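REP-associated tyrosine transposase (Escherichia coli, PDB 4ER8) binds the DNA hairpins of repetitive extragenic palindromes and catalyses cleavage and recombination of the interspersed mosaic elements that contain them. Local coordinates at residues H111-D114 and Y115-N119; S135-H138 and R139-R143; M34-H37 and A38-V42. All blocks are in the same frame, centred on the assembly; numbering follows the deposited sequence.

Overall arrangement
Contact 3 comes first along the chain, on helix 32-45, followed by contact 1 on helix 106-122 and contact 2 on helix 137-142, the next helix in the chain. Contacts 1 and 2 lie about 13 Å apart, centre to centre, and touch: Tyr117 OH probably hydrogen-bonds both Thr136 OG1 and Asp140 OD2. Contact 3 lies across the chain's centre from contact 1, about 22 Å away between centres, and about 18 Å from contact 2, again between centres. Residues of all three pack on strand 49-55, an outer strand of the four-stranded antiparallel sheet. Contact 1 supplies a nickel ligand, whereas contact 3 comes within about 4 Å of the bound DNA at the nearest atoms.

Contact 1 (H111-D114 and Y115-N119); sequences HHVD and YIYIN. With NI (nickel (II) ion), chain C.
Val113 and Tyr117, one helical turn apart, are brought side by side by their first torsions: Val113 CG1 is anti to the backbone N (chi1 171°), while the Tyr117 ring stands beside its own N (chi1 -59°), so both side chains point the same way. CG1 meets the ring obliquely at CE1, 3.3 Å away. The ring hydroxyl probably hydrogen-bonds Thr136 OG1 and Asp140 OD2, at the start of helix 137-142. Backbone bonds of helix 106-122 join the same residues and their neighbours, each N-H reaching the carbonyl four residues back: Tyr115 to His111, Ile116 to His112, Tyr117 to Val113 and Ile118 to Asp114. The Tyr117 N to Val113 O distance is 3.0 Å, so this pair is tied through the backbone as well as packed through its side chains. Ile118 CD1 comes within 4.3 Å of Asp114 CB, and the carboxylate of Asp114 has its own partner, OD1 being hydrogen-bonded to Tyr146 OH. Along another side of the helix, Asn119 offers OD1 to the nickel ion at 2.2 Å, joining His59 and His61 of the HUH motif, His123 and Glu161 in the metal site, and Tyr115 OH hydrogen-bonds the Glu161 OE2 that also binds nickel; the segment 115-119 thus delivers a direct ligand and a second-shell contact to one ion. The inner side of the helix rests on the sheet: His112, its ND1 bonded to the carbonyl of Asp108, touches Ile63 of strand 59-65, as do Val113 and Ile116, while Ile116 and Tyr117 reach Val54 and Ala52 of strand 49-55, respectively.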
ATOM      1  N   HIS A 111       4.923 -13.555   0.876  1.00 40.92           N
ATOM      2  CA  HIS A 111       3.599 -13.652   1.509  1.00 40.65           C
ATOM      3  C   HIS A 111       2.958 -12.285   1.460  1.00 39.67           C
ATOM      4  O   HIS A 111       1.751 -12.145   1.236  1.00 39.31           O
ATOM      5  CB  HIS A 111       3.611 -14.187   2.962  1.00 40.54           C
ATOM      6  CG  HIS A 111       3.912 -15.657   3.069  1.00 46.24           C
ATOM      7  ND1 HIS A 111       4.405 -16.242   4.225  1.00 50.74           N
ATOM      8  CD2 HIS A 111       3.810 -16.666   2.158  1.00 47.84           C
ATOM      9  CE1 HIS A 111       4.571 -17.542   4.029  1.00 49.28           C
ATOM     10  NE2 HIS A 111       4.239 -17.819   2.777  1.00 48.91           N
ATOM     11  N   HIS A 112       3.773 -11.259   1.665  1.00 38.83           N
ATOM     12  CA  HIS A 112       3.214  -9.935   1.679  1.00 37.55           C
ATOM     13  C   HIS A 112       2.942  -9.430   0.270  1.00 37.54           C
ATOM     14  O   HIS A 112       1.981  -8.695   0.102  1.00 38.67           O
ATOM     15  CB  HIS A 112       4.053  -8.956   2.484  1.00 36.47           C
ATOM     16  CG  HIS A 112       3.896  -9.109   3.956  1.00 33.03           C
ATOM     17  ND1 HIS A 112       4.614 -10.031   4.692  1.00 30.82           N
ATOM     18  CD2 HIS A 112       3.151  -8.416   4.847  1.00 27.31           C
ATOM     19  CE1 HIS A 112       4.273  -9.930   5.968  1.00 24.88           C
ATOM     20  NE2 HIS A 112       3.393  -8.959   6.085  1.00 23.58           N
ATOM     21  N   VAL A 113       3.716  -9.821  -0.744  1.00 36.81           N
ATOM     22  CA  VAL A 113       3.357  -9.345  -2.096  1.00 37.03           C
ATOM     23  C   VAL A 113       2.021 -10.010  -2.509  1.00 37.45           C
ATOM     24  O   VAL A 113       1.134  -9.349  -3.039  1.00 38.18           O
ATOM     25  CB  VAL A 113       4.423  -9.613  -3.199  1.00 37.47           C
ATOM     26  CG1 VAL A 113       3.846  -9.272  -4.546  1.00 37.50           C
ATOM     27  CG2 VAL A 113       5.765  -8.848  -2.999  1.00 35.86           C
ATOM     28  N   ASP A 114       1.895 -11.311  -2.260  1.00 36.86           N
ATOM     29  CA  ASP A 114       0.722 -12.078  -2.578  1.00 36.73           C
ATOM     30  C   ASP A 114      -0.457 -11.411  -1.864  1.00 37.53           C
ATOM     31  O   ASP A 114      -1.523 -11.123  -2.475  1.00 37.56           O
ATOM     32  CB  ASP A 114       0.849 -13.502  -2.019  1.00 36.36           C
ATOM     33  CG  ASP A 114       1.863 -14.391  -2.770  1.00 38.19           C
ATOM     34  OD1 ASP A 114       2.424 -14.060  -3.851  1.00 35.96           O
ATOM     35  OD2 ASP A 114       2.072 -15.493  -2.239  1.00 38.36           O
ATOM     36  N   TYR A 115      -0.262 -11.170  -0.566  1.00 36.99           N
ATOM     37  CA  TYR A 115      -1.292 -10.591   0.250  1.00 36.66           C
ATOM     38  C   TYR A 115      -1.773  -9.314  -0.414  1.00 37.69           C
ATOM     39  O   TYR A 115      -2.976  -8.999  -0.404  1.00 38.05           O
ATOM     40  CB  TYR A 115      -0.754 -10.224   1.613  1.00 35.38           C
ATOM     41  CG  TYR A 115      -1.874  -9.774   2.514  1.00 35.39           C
ATOM     42  CD1 TYR A 115      -2.489 -10.663   3.406  1.00 32.13           C
ATOM     43  CD2 TYR A 115      -2.344  -8.464   2.474  1.00 35.91           C
ATOM     44  CE1 TYR A 115      -3.506 -10.242   4.258  1.00 30.44           C
ATOM     45  CE2 TYR A 115      -3.373  -8.028   3.339  1.00 34.52           C
ATOM     46  CZ  TYR A 115      -3.945  -8.928   4.217  1.00 33.43           C
ATOM     47  OH  TYR A 115      -4.991  -8.514   5.019  1.00 37.11           O
ATOM     48  N   ILE A 116      -0.830  -8.561  -0.979  1.00 37.09           N
ATOM     49  CA  ILE A 116      -1.234  -7.348  -1.585  1.00 37.31           C
ATOM     50  C   ILE A 116      -2.157  -7.623  -2.769  1.00 37.93           C
ATOM     51  O   ILE A 116      -3.281  -7.116  -2.781  1.00 37.57           O
ATOM     52  CB  ILE A 116      -0.056  -6.463  -1.943  1.00 37.45           C
ATOM     53  CG1 ILE A 116       0.421  -5.752  -0.662  1.00 37.34           C
ATOM     54  CG2 ILE A 116      -0.490  -5.477  -3.034  1.00 34.73           C
ATOM     55  CD1 ILE A 116       1.860  -5.403  -0.617  1.00 35.04           C
ATOM     56  N   TYR A 117      -1.704  -8.458  -3.710  1.00 37.45           N
ATOM     57  CA  TYR A 117      -2.456  -8.710  -4.931  1.00 37.84           C
ATOM     58  C   TYR A 117      -3.754  -9.488  -4.697  1.00 37.89           C
ATOM     59  O   TYR A 117      -4.703  -9.327  -5.458  1.00 38.16           O
ATOM     60  CB  TYR A 117      -1.586  -9.355  -6.044  1.00 37.57           C
ATOM     61  CG  TYR A 117      -0.388  -8.491  -6.436  1.00 38.75           C
ATOM     62  CD1 TYR A 117       0.877  -9.055  -6.683  1.00 39.05           C
ATOM     63  CD2 TYR A 117      -0.509  -7.098  -6.521  1.00 37.47           C
ATOM     64  CE1 TYR A 117       1.979  -8.236  -7.009  1.00 37.26           C
ATOM     65  CE2 TYR A 117       0.571  -6.294  -6.854  1.00 36.49           C
ATOM     66  CZ  TYR A 117       1.809  -6.859  -7.082  1.00 38.11           C
ATOM     67  OH  TYR A 117       2.868  -6.022  -7.404  1.00 40.43           O
ATOM     68  N   ILE A 118      -3.801 -10.316  -3.658  1.00 37.76           N
ATOM     69  CA  ILE A 118      -5.029 -11.019  -3.290  1.00 37.77           C
ATOM     70  C   ILE A 118      -6.055 -10.123  -2.618  1.00 38.13           C
ATOM     71  O   ILE A 118      -7.233 -10.450  -2.531  1.00 38.54           O
ATOM     72  CB  ILE A 118      -4.729 -12.174  -2.349  1.00 37.94           C
ATOM     73  CG1 ILE A 118      -4.262 -13.374  -3.157  1.00 39.48           C
ATOM     74  CG2 ILE A 118      -5.944 -12.588  -1.562  1.00 37.07           C
ATOM     75  CD1 ILE A 118      -3.387 -14.329  -2.322  1.00 44.71           C
ATOM     76  N   ASN A 119      -5.604  -8.995  -2.119  1.00 38.42           N
ATOM     77  CA  ASN A 119      -6.448  -8.230  -1.240  1.00 38.36           C
ATOM     78  C   ASN A 119      -7.823  -7.867  -1.857  1.00 38.60           C
ATOM     79  O   ASN A 119      -8.872  -8.047  -1.220  1.00 37.43           O
ATOM     80  CB  ASN A 119      -5.713  -6.993  -0.782  1.00 37.59           C
ATOM     81  CG  ASN A 119      -6.046  -6.643   0.594  1.00 37.31           C
ATOM     82  OD1 ASN A 119      -6.255  -5.474   0.917  1.00 38.76           O
ATOM     83  ND2 ASN A 119      -6.112  -7.655   1.450  1.00 37.20           N
TER
HETATM   84 NI    NI C 201      -6.879  -4.632   2.811  1.00 38.93          NI

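Contact 2 (S135-H138 and R139-R143); sequences STFH and RDVAR
Thr136, Phe137 and His138 lend their carbonyls to the N-H groups of Asp140, Val141 and Ala142, with N to O distances of 2.9, 2.8 and 3.0 Å, forming the short helix 137-142. Val141 CG2 sits over one face of the Phe137 ring, 3.8 Å from its centroid and 17° off the normal, a CH-pi contact. Phe137 swings its ring anti to the backbone N (chi1 179°), and the two side chains cross obliquely. Just ahead of the helix, Ser135 OG accepts from Phe137 N at 3.1 Å in an ST turn, and Thr136 holds the N-cap position without a side-chain capping bond. Instead, Thr136 packs alongside Arg139: its CB lies over one face of the guanidinium, offset toward the rim, with CG2 3.7 Å from NH1. The guanidinium also forms a salt bridge to the next residue, Arg139 NH2 to Asp140 OD1 at 2.6 Å, though the bond is bent and weak as a hydrogen bond. NH1 donates to Ile50 O, and NH2 also to Asn51 O, both of strand 49-55, while Thr136 OG1 is hydrogen-bonded to Trp53 N besides meeting, with Asp140 OD2, the Tyr117 hydroxyl.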
ATOM      1  N   SER A 135      -3.760  -1.667  -9.121  1.00 48.34           N
ATOM      2  CA  SER A 135      -2.605  -2.209  -8.425  1.00 47.81           C
ATOM      3  C   SER A 135      -1.414  -2.388  -9.350  1.00 47.08           C
ATOM      4  O   SER A 135      -1.535  -2.186 -10.549  1.00 47.18           O
ATOM      5  CB  SER A 135      -2.961  -3.549  -7.833  1.00 47.13           C
ATOM      6  OG  SER A 135      -3.038  -4.492  -8.856  1.00 49.31           O
ATOM      7  N   THR A 136      -0.278  -2.792  -8.793  1.00 45.94           N
ATOM      8  CA  THR A 136       0.889  -3.089  -9.588  1.00 45.61           C
ATOM      9  C   THR A 136       0.908  -4.547 -10.108  1.00 46.09           C
ATOM     10  O   THR A 136       1.933  -5.031 -10.646  1.00 44.86           O
ATOM     11  CB  THR A 136       2.138  -2.860  -8.788  1.00 45.59           C
ATOM     12  OG1 THR A 136       2.148  -3.752  -7.659  1.00 43.23           O
ATOM     13  CG2 THR A 136       2.175  -1.425  -8.340  1.00 45.30           C
ATOM     14  N   PHE A 137      -0.216  -5.247  -9.938  1.00 46.59           N
ATOM     15  CA  PHE A 137      -0.281  -6.641 -10.373  1.00 47.12           C
ATOM     16  C   PHE A 137       0.043  -6.755 -11.850  1.00 47.50           C
ATOM     17  O   PHE A 137       0.947  -7.474 -12.242  1.00 47.79           O
ATOM     18  CB  PHE A 137      -1.638  -7.236 -10.094  1.00 46.44           C
ATOM     19  CG  PHE A 137      -1.772  -8.658 -10.542  1.00 46.21           C
ATOM     20  CD1 PHE A 137      -1.075  -9.686  -9.886  1.00 45.72           C
ATOM     21  CD2 PHE A 137      -2.636  -8.992 -11.584  1.00 45.49           C
ATOM     22  CE1 PHE A 137      -1.229 -11.019 -10.275  1.00 41.30           C
ATOM     23  CE2 PHE A 137      -2.783 -10.318 -11.990  1.00 43.49           C
ATOM     24  CZ  PHE A 137      -2.082 -11.325 -11.331  1.00 43.26           C
ATOM     25  N   HIS A 138      -0.711  -6.023 -12.658  1.00 48.67           N
ATOM     26  CA  HIS A 138      -0.441  -5.854 -14.108  1.00 49.37           C
ATOM     27  C   HIS A 138       0.966  -5.331 -14.447  1.00 49.13           C
ATOM     28  O   HIS A 138       1.604  -5.870 -15.322  1.00 49.21           O
ATOM     29  CB  HIS A 138      -1.555  -5.014 -14.716  1.00 48.99           C
ATOM     30  CG  HIS A 138      -2.912  -5.495 -14.302  1.00 51.52           C
ATOM     31  ND1 HIS A 138      -3.619  -6.443 -15.019  1.00 51.58           N
ATOM     32  CD2 HIS A 138      -3.661  -5.215 -13.205  1.00 52.87           C
ATOM     33  CE1 HIS A 138      -4.761  -6.700 -14.401  1.00 52.00           C
ATOM     34  NE2 HIS A 138      -4.813  -5.965 -13.300  1.00 52.83           N
ATOM     35  N   ARG A 139       1.481  -4.326 -13.746  1.00 49.30           N
ATOM     36  CA  ARG A 139       2.875  -4.008 -13.959  1.00 49.93           C
ATOM     37  C   ARG A 139       3.713  -5.289 -13.829  1.00 50.96           C
ATOM     38  O   ARG A 139       4.612  -5.518 -14.647  1.00 51.84           O
ATOM     39  CB  ARG A 139       3.395  -2.938 -13.003  1.00 49.47           C
ATOM     40  CG  ARG A 139       4.856  -2.588 -13.228  1.00 49.34           C
ATOM     41  CD  ARG A 139       5.545  -2.014 -11.982  1.00 50.89           C
ATOM     42  NE  ARG A 139       5.927  -3.088 -11.060  1.00 53.27           N
ATOM     43  CZ  ARG A 139       6.044  -2.981  -9.743  1.00 51.34           C
ATOM     44  NH1 ARG A 139       5.789  -1.828  -9.131  1.00 52.29           N
ATOM     45  NH2 ARG A 139       6.396  -4.046  -9.040  1.00 48.81           N
ATOM     46  N   ASP A 140       3.405  -6.124 -12.834  1.00 51.45           N
ATOM     47  CA  ASP A 140       4.236  -7.277 -12.500  1.00 51.81           C
ATOM     48  C   ASP A 140       4.047  -8.440 -13.441  1.00 52.55           C
ATOM     49  O   ASP A 140       5.017  -9.140 -13.739  1.00 52.60           O
ATOM     50  CB  ASP A 140       3.978  -7.737 -11.078  1.00 52.19           C
ATOM     51  CG  ASP A 140       4.675  -6.868 -10.047  1.00 53.15           C
ATOM     52  OD1 ASP A 140       5.438  -5.955 -10.435  1.00 55.24           O
ATOM     53  OD2 ASP A 140       4.475  -7.105  -8.842  1.00 52.79           O
ATOM     54  N   VAL A 141       2.810  -8.651 -13.900  1.00 53.11           N
ATOM     55  CA  VAL A 141       2.501  -9.604 -14.972  1.00 54.13           C
ATOM     56  C   VAL A 141       3.224  -9.232 -16.264  1.00 55.62           C
ATOM     57  O   VAL A 141       3.556 -10.104 -17.060  1.00 55.37           O
ATOM     58  CB  VAL A 141       1.002  -9.565 -15.328  1.00 54.49           C
ATOM     59  CG1 VAL A 141       0.663 -10.497 -16.540  1.00 52.10           C
ATOM     60  CG2 VAL A 141       0.134  -9.878 -14.097  1.00 55.25           C
ATOM     61  N   ALA A 142       3.433  -7.930 -16.472  1.00 57.25           N
ATOM     62  CA  ALA A 142       4.072  -7.405 -17.666  1.00 58.60           C
ATOM     63  C   ALA A 142       5.596  -7.557 -17.636  1.00 59.19           C
ATOM     64  O   ALA A 142       6.233  -7.522 -18.688  1.00 59.71           O
ATOM     65  CB  ALA A 142       3.626  -5.948 -17.966  1.00 58.65           C
ATOM     66  N   ARG A 143       6.199  -7.744 -16.468  1.00 60.03           N
ATOM     67  CA  ARG A 143       7.432  -8.546 -16.502  1.00 61.05           C
ATOM     68  C   ARG A 143       7.028  -9.986 -16.255  1.00 59.86           C
ATOM     69  O   ARG A 143       5.852 -10.297 -16.244  1.00 60.16           O
ATOM     70  CB  ARG A 143       8.538  -8.080 -15.566  1.00 62.05           C
ATOM     71  CG  ARG A 143       9.887  -8.784 -15.935  1.00 66.44           C
ATOM     72  CD  ARG A 143      11.120  -7.875 -15.740  1.00 74.79           C
ATOM     73  NE  ARG A 143      12.063  -8.008 -16.861  1.00 80.48           N
ATOM     74  CZ  ARG A 143      13.149  -8.787 -16.875  1.00 82.33           C
ATOM     75  NH1 ARG A 143      13.474  -9.533 -15.815  1.00 83.24           N
ATOM     76  NH2 ARG A 143      13.919  -8.816 -17.960  1.00 82.84           N
TER

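Contact 3 (M34-H37 and A38-V42); sequences MLRH and AIIKV
His37 and Ala38 are adjacent in the middle of helix 32-45, and with Arg36 they give most of the surface that the two halves bury against each other. Ala38 N donates to Met34 O at 2.8 Å. Its methyl settles over the preceding turn, with CB 3.4 Å from Leu35 O, and touches Gln83 of helix 73-87. His37 turns its carbonyl to the following turn, and His37 O receives Lys41 N at 3.0 Å; CB is the part of the His37 side chain nearest the second half. Arg36 bends at chi3 (78°), and its guanidinium meets Ile40 obliquely, NH1 lying 4.3 Å from Ile40 CD1. On the inner side, Leu35 CG approaches Ile39 CD1 at 4.1 Å. With CG anti to the backbone N (chi1 -176°), Leu35 reaches Val55 of strand 49-55, and Ile39 touches Ile50 and Trp53 of the same strand. The buried residues Leu35, Ala38 and Ile39 thus bring hydrocarbon to the sheet and to helix 73-87, while Arg36, His37, Ile40 and Lys41 are exposed. Of the basic groups, Lys41 is the one within reach of the DNA: its NZ makes a long, weak ion pair with a phosphate, which probably adds a mild attraction to the bound hairpin.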
ATOM      1  N   MET A  34      -5.369  11.674  -8.808  1.00 60.92           N
ATOM      2  CA  MET A  34      -4.702  12.519  -7.806  1.00 60.85           C
ATOM      3  C   MET A  34      -3.768  11.669  -6.974  1.00 60.02           C
ATOM      4  O   MET A  34      -2.631  12.078  -6.718  1.00 59.64           O
ATOM      5  CB  MET A  34      -5.691  13.188  -6.862  1.00 61.50           C
ATOM      6  CG  MET A  34      -6.313  14.489  -7.358  1.00 64.22           C
ATOM      7  SD  MET A  34      -8.085  14.429  -6.952  1.00 71.70           S
ATOM      8  CE  MET A  34      -8.650  16.009  -7.604  1.00 71.45           C
ATOM      9  N   LEU A  35      -4.238  10.481  -6.570  1.00 58.67           N
ATOM     10  CA  LEU A  35      -3.398   9.591  -5.770  1.00 57.54           C
ATOM     11  C   LEU A  35      -2.146   9.257  -6.522  1.00 57.81           C
ATOM     12  O   LEU A  35      -1.045   9.577  -6.071  1.00 57.51           O
ATOM     13  CB  LEU A  35      -4.118   8.313  -5.372  1.00 56.85           C
ATOM     14  CG  LEU A  35      -3.364   7.340  -4.454  1.00 55.27           C
ATOM     15  CD1 LEU A  35      -3.175   7.855  -3.051  1.00 53.65           C
ATOM     16  CD2 LEU A  35      -4.106   6.043  -4.395  1.00 55.51           C
ATOM     17  N   ARG A  36      -2.322   8.626  -7.679  1.00 58.33           N
ATOM     18  CA  ARG A  36      -1.200   8.306  -8.537  1.00 59.05           C
ATOM     19  C   ARG A  36      -0.278   9.515  -8.604  1.00 59.44           C
ATOM     20  O   ARG A  36       0.931   9.397  -8.348  1.00 60.00           O
ATOM     21  CB  ARG A  36      -1.683   7.911  -9.926  1.00 59.55           C
ATOM     22  CG  ARG A  36      -1.582   6.419 -10.253  1.00 60.95           C
ATOM     23  CD  ARG A  36      -2.398   6.053 -11.519  1.00 64.08           C
ATOM     24  NE  ARG A  36      -1.809   6.370 -12.844  1.00 66.47           N
ATOM     25  CZ  ARG A  36      -0.518   6.594 -13.109  1.00 66.36           C
ATOM     26  NH1 ARG A  36       0.405   6.565 -12.153  1.00 65.54           N
ATOM     27  NH2 ARG A  36      -0.149   6.848 -14.358  1.00 68.03           N
ATOM     28  N   HIS A  37      -0.858  10.685  -8.882  1.00 59.19           N
ATOM     29  CA  HIS A  37      -0.074  11.900  -9.042  1.00 59.38           C
ATOM     30  C   HIS A  37       0.762  12.226  -7.804  1.00 57.52           C
ATOM     31  O   HIS A  37       1.969  12.437  -7.907  1.00 57.23           O
ATOM     32  CB  HIS A  37      -0.958  13.062  -9.545  1.00 60.69           C
ATOM     33  CG  HIS A  37      -1.377  12.912 -10.992  1.00 66.02           C
ATOM     34  ND1 HIS A  37      -2.699  12.798 -11.388  1.00 71.13           N
ATOM     35  CD2 HIS A  37      -0.640  12.831 -12.133  1.00 68.96           C
ATOM     36  CE1 HIS A  37      -2.758  12.652 -12.703  1.00 70.93           C
ATOM     37  NE2 HIS A  37      -1.522  12.670 -13.178  1.00 71.28           N
ATOM     38  N   ALA A  38       0.126  12.168  -6.638  1.00 55.97           N
ATOM     39  CA  ALA A  38       0.763  12.426  -5.336  1.00 54.23           C
ATOM     40  C   ALA A  38       1.979  11.566  -5.043  1.00 53.28           C
ATOM     41  O   ALA A  38       3.025  12.078  -4.617  1.00 53.06           O
ATOM     42  CB  ALA A  38      -0.249  12.281  -4.216  1.00 53.87           C
ATOM     43  N   ILE A  39       1.843  10.265  -5.267  1.00 52.29           N
ATOM     44  CA  ILE A  39       2.938   9.322  -5.014  1.00 51.60           C
ATOM     45  C   ILE A  39       4.103   9.655  -5.922  1.00 52.24           C
ATOM     46  O   ILE A  39       5.261   9.633  -5.495  1.00 51.08           O
ATOM     47  CB  ILE A  39       2.512   7.884  -5.312  1.00 51.68           C
ATOM     48  CG1 ILE A  39       1.380   7.425  -4.359  1.00 50.27           C
ATOM     49  CG2 ILE A  39       3.724   6.955  -5.345  1.00 48.69           C
ATOM     50  CD1 ILE A  39       0.519   6.291  -4.928  1.00 48.50           C
ATOM     51  N   ILE A  40       3.777   9.964  -7.179  1.00 53.61           N
ATOM     52  CA  ILE A  40       4.755  10.440  -8.168  1.00 55.12           C
ATOM     53  C   ILE A  40       5.566  11.654  -7.676  1.00 55.45           C
ATOM     54  O   ILE A  40       6.810  11.629  -7.688  1.00 55.30           O
ATOM     55  CB  ILE A  40       4.061  10.873  -9.469  1.00 55.78           C
ATOM     56  CG1 ILE A  40       3.117   9.787 -10.026  1.00 55.72           C
ATOM     57  CG2 ILE A  40       5.116  11.360 -10.473  1.00 57.01           C
ATOM     58  CD1 ILE A  40       3.792   8.482 -10.301  1.00 57.22           C
ATOM     59  N   LYS A  41       4.856  12.701  -7.240  1.00 56.06           N
ATOM     60  CA  LYS A  41       5.504  13.933  -6.766  1.00 57.42           C
ATOM     61  C   LYS A  41       6.504  13.643  -5.653  1.00 57.11           C
ATOM     62  O   LYS A  41       7.613  14.173  -5.658  1.00 57.36           O
ATOM     63  CB  LYS A  41       4.462  14.975  -6.318  1.00 57.87           C
ATOM     64  CG  LYS A  41       5.022  16.387  -6.010  1.00 60.88           C
ATOM     65  CD  LYS A  41       4.556  17.433  -7.063  1.00 67.30           C
ATOM     66  CE  LYS A  41       4.240  18.851  -6.469  1.00 69.65           C
ATOM     67  NZ  LYS A  41       5.439  19.743  -6.180  1.00 70.50           N
ATOM     68  N   VAL A  42       6.101  12.781  -4.716  1.00 57.49           N
ATOM     69  CA  VAL A  42       6.905  12.458  -3.524  1.00 57.50           C
ATOM     70  C   VAL A  42       8.077  11.539  -3.879  1.00 57.70           C
ATOM     71  O   VAL A  42       9.206  11.708  -3.380  1.00 57.55           O
ATOM     72  CB  VAL A  42       6.018  11.850  -2.366  1.00 57.64           C
ATOM     73  CG1 VAL A  42       6.848  11.616  -1.081  1.00 56.67           C
ATOM     74  CG2 VAL A  42       4.845  12.765  -2.050  1.00 56.68           C
TER